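Local coordinates for assembly chaperone of ribosomal protein L4 (Acl4) (Chaetomium thermophilum, PDB 5TQB), which probably escorts newly made ribosomal protein L4 toward ribosome assembly, holding it on a scaffold of TPR-like helices, at residues 8-13 against 24-29; 18-23 against 49-54. One frame throughout, in Å; residues are numbered along the deposited sequence.

Contact 1. Residues 8-13 against 24-29; sequences LDRATT and AKVART
V26 and A11 meet where helix 20-32 folds back along helix 4-16. The CB of V26 lies 4.1 Å from A11 CB, so the contact begins at the root of the valine. From there CG1, anti to the backbone N (chi1 177°), runs on across helix 4-16: it touches A11 CB and comes within 4.1 Å of A11 N. On its outer flank the same methyl meets R10 CG at 4.2 Å, part of an arginine at the solvent-facing border, whose methylenes can pack while its charged end stays at the surface. Valine is short and apolar, so it can cover A11 at the edge of the interface.

The two segments run nearly antiparallel, at 163°, with axes 8.4 Å apart: a helical hairpin of the kind from which TPR-like arrays are built. Such closeness depends on small residues. A11 points its CB straight at the partner helix, 3.9 Å from A27 N, and the two methyls A11 CB and A27 CB touch at 4.1 Å. Both alanines also rest on helix 41-54, A11 on L47 and A27 on L48 and I51, which closes the buried side of the hairpin. On the far side of helix 4-16, T12 OG1 returns its hydroxyl to L8 O (2.8 Å), which T12 N reaches from the opposite face of the carbonyl plane.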
loop_
_atom_site.group_PDB
_atom_site.type_symbol
_atom_site.label_atom_id
_atom_site.label_comp_id
_atom_site.label_asym_id
_atom_site.label_seq_id
_atom_site.Cartn_x
_atom_site.Cartn_y
_atom_site.Cartn_z
ATOM N N LEU B 8 -12.032 -20.512 -14.304
ATOM C CA LEU B 8 -12.085 -19.600 -13.160
ATOM C C LEU B 8 -10.715 -19.479 -12.509
ATOM O O LEU B 8 -10.308 -18.393 -12.095
ATOM C CB LEU B 8 -13.098 -20.078 -12.118
ATOM C CG LEU B 8 -14.582 -20.006 -12.480
ATOM C CD1 LEU B 8 -15.435 -20.436 -11.290
ATOM C CD2 LEU B 8 -14.979 -18.610 -12.941
ATOM N N ASP B 9 -10.011 -20.600 -12.415
ATOM C CA ASP B 9 -8.680 -20.610 -11.833
ATOM C C ASP B 9 -7.717 -19.857 -12.737
ATOM O O ASP B 9 -6.869 -19.105 -12.265
ATOM C CB ASP B 9 -8.204 -22.046 -11.616
ATOM C CG ASP B 9 -9.118 -22.827 -10.690
ATOM O OD1 ASP B 9 -9.946 -22.194 -10.003
ATOM O OD2 ASP B 9 -9.006 -24.075 -10.647
ATOM N N ARG B 10 -7.863 -20.049 -14.041
ATOM C CA ARG B 10 -7.016 -19.365 -15.005
ATOM C C ARG B 10 -7.206 -17.851 -14.911
ATOM O O ARG B 10 -6.236 -17.099 -14.865
ATOM C CB ARG B 10 -7.328 -19.859 -16.418
ATOM C CG ARG B 10 -6.530 -19.187 -17.522
ATOM C CD ARG B 10 -5.034 -19.427 -17.384
ATOM N NE ARG B 10 -4.284 -18.677 -18.390
ATOM C CZ ARG B 10 -3.026 -18.270 -18.246
ATOM N NH1 ARG B 10 -2.353 -18.540 -17.134
ATOM N NH2 ARG B 10 -2.437 -17.587 -19.219
ATOM N N ALA B 11 -8.456 -17.405 -14.877
ATOM C CA ALA B 11 -8.746 -15.981 -14.803
ATOM C C ALA B 11 -8.208 -15.392 -13.501
ATOM O O ALA B 11 -7.738 -14.255 -13.474
ATOM C CB ALA B 11 -10.236 -15.736 -14.925
ATOM N N THR B 12 -8.259 -16.176 -12.431
ATOM C CA THR B 12 -7.756 -15.732 -11.139
ATOM C C THR B 12 -6.242 -15.550 -11.170
ATOM O O THR B 12 -5.714 -14.584 -10.611
ATOM C CB THR B 12 -8.151 -16.716 -10.022
ATOM O OG1 THR B 12 -9.579 -16.746 -9.907
ATOM C CG2 THR B 12 -7.568 -16.290 -8.683
ATOM N N THR B 13 -5.546 -16.476 -11.823
ATOM C CA THR B 13 -4.102 -16.365 -11.987
ATOM C C THR B 13 -3.776 -15.131 -12.813
ATOM O O THR B 13 -2.851 -14.389 -12.488
ATOM C CB THR B 13 -3.511 -17.606 -12.683
ATOM O OG1 THR B 13 -3.813 -18.775 -11.915
ATOM C CG2 THR B 13 -1.992 -17.481 -12.831
ATOM N N ALA B 24 -10.735 -10.684 -17.693
ATOM C CA ALA B 24 -12.136 -10.387 -17.942
ATOM C C ALA B 24 -12.655 -11.262 -19.073
ATOM O O ALA B 24 -13.773 -11.769 -19.017
ATOM C CB ALA B 24 -12.315 -8.924 -18.279
ATOM N N LYS B 25 -11.837 -11.441 -20.101
ATOM C CA LYS B 25 -12.230 -12.268 -21.231
ATOM C C LYS B 25 -12.422 -13.716 -20.798
ATOM O O LYS B 25 -13.433 -14.332 -21.125
ATOM C CB LYS B 25 -11.192 -12.187 -22.347
ATOM C CG LYS B 25 -11.193 -10.870 -23.095
ATOM C CD LYS B 25 -10.299 -10.941 -24.322
ATOM C CE LYS B 25 -10.295 -9.626 -25.087
ATOM N NZ LYS B 25 -9.575 -9.730 -26.389
ATOM N N VAL B 26 -11.458 -14.256 -20.057
ATOM C CA VAL B 26 -11.524 -15.653 -19.632
ATOM C C VAL B 26 -12.645 -15.870 -18.616
ATOM O O VAL B 26 -13.310 -16.906 -18.632
ATOM C CB VAL B 26 -10.175 -16.136 -19.047
ATOM C CG1 VAL B 26 -10.281 -17.569 -18.540
ATOM C CG2 VAL B 26 -9.075 -16.044 -20.099
ATOM N N ALA B 27 -12.850 -14.890 -17.741
ATOM C CA ALA B 27 -13.904 -14.963 -16.731
ATOM C C ALA B 27 -15.280 -14.890 -17.379
ATOM O O ALA B 27 -16.229 -15.515 -16.908
ATOM C CB ALA B 27 -13.742 -13.842 -15.709
ATOM N N ARG B 28 -15.387 -14.125 -18.459
ATOM C CA ARG B 28 -16.646 -14.015 -19.183
ATOM C C ARG B 28 -16.995 -15.357 -19.826
ATOM O O ARG B 28 -18.074 -15.902 -19.589
ATOM C CB ARG B 28 -16.566 -12.895 -20.226
ATOM C CG ARG B 28 -17.604 -12.961 -21.351
ATOM C CD ARG B 28 -19.046 -13.084 -20.853
ATOM N NE ARG B 28 -19.417 -12.046 -19.896
ATOM C CZ ARG B 28 -20.611 -11.958 -19.315
ATOM N NH1 ARG B 28 -21.558 -12.848 -19.587
ATOM N NH2 ARG B 28 -20.860 -10.981 -18.458
ATOM N N THR B 29 -16.078 -15.897 -20.625
ATOM C CA THR B 29 -16.304 -17.186 -21.270
ATOM C C THR B 29 -16.646 -18.246 -20.228
ATOM O O THR B 29 -17.559 -19.045 -20.427
ATOM C CB THR B 29 -15.081 -17.644 -22.101
ATOM O OG1 THR B 29 -13.921 -17.699 -21.264
ATOM C CG2 THR B 29 -14.825 -16.685 -23.253
#

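Contact 2. Residues 18-23 against 49-54; sequences GDIETA and GQIHVE
Packing between consecutive helices of a TPR-like array brings I20, in the first turn of helix 20-32, against I51 near the end of helix 41-54, the latter in a predicted TPR. The two isoleucines lie alongside one another, pointing opposite ways, with I20 CG2 3.9 Å from I51 CG2 and 3.8 Å from the backbone I51 O. In I51 the two branches divide the work: chi1 of -69° sets CG1 beside the backbone N and leaves CG2 anti to it. CG2 takes the I20 side, while the CG1 arm carries CD1 over A23, 3.7 Å from A23 O and 4.1 Å from A23 CB. Alanine suits position 23: its single methyl lets I51 CD1 lie close against the backbone of helix 20-32.

The I20 side chain runs roughly perpendicular to that of E54, and its CD1 rests on E54 CB at 3.8 Å. Glutamate serves here as both spacer and acid: its methylene covers the isoleucine, and its chain bends at chi2 (-110°) to carry the carboxylate to polar side chains of the partner protein's chain, which hydrogen-bond both oxygens.

G18, with positive phi, is the C-prime residue of the Schellman motif ending helix 4-16. D19 follows as N-cap of helix 20-32: its OD1 accepts a weak bond from T22 N and a shorter one from T22 OG1 (2.9 Å), and its OD2 pairs with a basic side chain of the partner protein's chain. Helix 20-32 thus packs on helix 41-54 as successive helices do in a TPR-like solenoid.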
loop_
_atom_site.group_PDB
_atom_site.type_symbol
_atom_site.label_atom_id
_atom_site.label_comp_id
_atom_site.label_asym_id
_atom_site.label_seq_id
_atom_site.Cartn_x
_atom_site.Cartn_y
_atom_site.Cartn_z
ATOM N N GLY B 18 -1.737 -9.234 -12.741
ATOM C CA GLY B 18 -1.976 -7.886 -13.219
ATOM C C GLY B 18 -2.429 -7.821 -14.667
ATOM O O GLY B 18 -2.419 -6.748 -15.275
ATOM N N ASP B 19 -2.828 -8.963 -15.222
ATOM C CA ASP B 19 -3.321 -9.015 -16.597
ATOM C C ASP B 19 -4.848 -8.984 -16.589
ATOM O O ASP B 19 -5.509 -9.966 -16.925
ATOM C CB ASP B 19 -2.801 -10.266 -17.314
ATOM C CG ASP B 19 -3.007 -10.204 -18.816
ATOM O OD1 ASP B 19 -3.871 -9.421 -19.271
ATOM O OD2 ASP B 19 -2.303 -10.937 -19.548
ATOM N N ILE B 20 -5.391 -7.829 -16.218
ATOM C CA ILE B 20 -6.821 -7.673 -15.964
ATOM C C ILE B 20 -7.669 -7.821 -17.228
ATOM O O ILE B 20 -8.759 -8.388 -17.184
ATOM C CB ILE B 20 -7.104 -6.307 -15.296
ATOM C CG1 ILE B 20 -6.277 -6.176 -14.014
ATOM C CG2 ILE B 20 -8.590 -6.155 -14.982
ATOM C CD1 ILE B 20 -6.325 -4.807 -13.380
ATOM N N GLU B 21 -7.168 -7.317 -18.349
ATOM C CA GLU B 21 -7.908 -7.367 -19.607
ATOM C C GLU B 21 -8.224 -8.807 -20.013
ATOM O O GLU B 21 -9.366 -9.142 -20.329
ATOM C CB GLU B 21 -7.109 -6.686 -20.721
ATOM C CG GLU B 21 -6.655 -5.269 -20.395
ATOM C CD GLU B 21 -7.810 -4.335 -20.081
ATOM O OE1 GLU B 21 -8.921 -4.552 -20.611
ATOM O OE2 GLU B 21 -7.603 -3.382 -19.301
ATOM N N THR B 22 -7.207 -9.657 -20.002
ATOM C CA THR B 22 -7.375 -11.043 -20.416
ATOM C C THR B 22 -8.208 -11.825 -19.401
ATOM O O THR B 22 -8.948 -12.737 -19.769
ATOM C CB THR B 22 -6.012 -11.730 -20.602
ATOM O OG1 THR B 22 -5.181 -10.916 -21.440
ATOM C CG2 THR B 22 -6.183 -13.107 -21.231
ATOM N N ALA B 23 -8.086 -11.459 -18.129
ATOM C CA ALA B 23 -8.861 -12.091 -17.068
ATOM C C ALA B 23 -10.352 -11.892 -17.298
ATOM O O ALA B 23 -11.146 -12.811 -17.114
ATOM C CB ALA B 23 -8.460 -11.530 -15.714
ATOM N N GLY B 49 -16.871 -9.518 -10.676
ATOM C CA GLY B 49 -17.024 -8.313 -9.885
ATOM C C GLY B 49 -15.683 -7.707 -9.516
ATOM O O GLY B 49 -15.470 -6.508 -9.707
ATOM N N GLN B 50 -14.790 -8.538 -8.974
ATOM C CA GLN B 50 -13.431 -8.118 -8.627
ATOM C C GLN B 50 -12.725 -7.518 -9.836
ATOM O O GLN B 50 -12.048 -6.498 -9.729
ATOM C CB GLN B 50 -12.588 -9.305 -8.144
ATOM C CG GLN B 50 -13.106 -10.026 -6.915
ATOM C CD GLN B 50 -12.393 -11.353 -6.668
ATOM O OE1 GLN B 50 -11.533 -11.762 -7.442
ATOM N NE2 GLN B 50 -12.754 -12.026 -5.582
ATOM N N ILE B 51 -12.880 -8.167 -10.984
ATOM C CA ILE B 51 -12.164 -7.766 -12.188
ATOM C C ILE B 51 -12.586 -6.379 -12.634
ATOM O O ILE B 51 -11.748 -5.545 -12.969
ATOM C CB ILE B 51 -12.389 -8.772 -13.337
ATOM C CG1 ILE B 51 -11.701 -10.097 -13.010
ATOM C CG2 ILE B 51 -11.838 -8.231 -14.658
ATOM C CD1 ILE B 51 -12.158 -11.276 -13.876
ATOM N N HIS B 52 -13.889 -6.132 -12.634
ATOM C CA HIS B 52 -14.401 -4.854 -13.092
ATOM C C HIS B 52 -14.171 -3.745 -12.065
ATOM O O HIS B 52 -14.172 -2.567 -12.414
ATOM C CB HIS B 52 -15.872 -4.988 -13.476
ATOM C CG HIS B 52 -16.075 -5.696 -14.779
ATOM N ND1 HIS B 52 -15.993 -7.066 -14.903
ATOM C CD2 HIS B 52 -16.324 -5.219 -16.021
ATOM C CE1 HIS B 52 -16.200 -7.404 -16.163
ATOM N NE2 HIS B 52 -16.404 -6.302 -16.863
ATOM N N VAL B 53 -13.956 -4.122 -10.809
ATOM C CA VAL B 53 -13.551 -3.157 -9.790
ATOM C C VAL B 53 -12.141 -2.700 -10.104
ATOM O O VAL B 53 -11.844 -1.508 -10.099
ATOM C CB VAL B 53 -13.596 -3.771 -8.368
ATOM C CG1 VAL B 53 -12.548 -3.142 -7.442
ATOM C CG2 VAL B 53 -14.983 -3.626 -7.771
ATOM N N GLU B 54 -11.270 -3.664 -10.377
ATOM C CA GLU B 54 -9.882 -3.369 -10.690
ATOM C C GLU B 54 -9.776 -2.575 -11.991
ATOM O O GLU B 54 -8.803 -1.855 -12.203
ATOM C CB GLU B 54 -9.077 -4.665 -10.787
ATOM C CG GLU B 54 -9.153 -5.526 -9.531
ATOM C CD GLU B 54 -7.847 -5.571 -8.759
ATOM O OE1 GLU B 54 -7.889 -5.624 -7.511
ATOM O OE2 GLU B 54 -6.775 -5.562 -9.401
#

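How the contacts relate
The centres of contacts 1 and 2 lie 9 Å apart, and the two share helix 20-32, whose first turn serves contact 2 and whose middle serves contact 1. In sequence the order is 8-13, 18-23, 24-29, 49-54, so the two contacts interleave. Helix 20-32 thus packs back on helix 4-16 and forward on helix 41-54, and the contacts touch directly, A27 CB lying 3.5 Å from I51 CD1 and A11 O 3.6 Å from A23 CB. Three successive helices pack together through small and apolar side chains near the N-terminal end of the chain, and contact 2 stands beside the partner protein, consistent with a scaffold for binding.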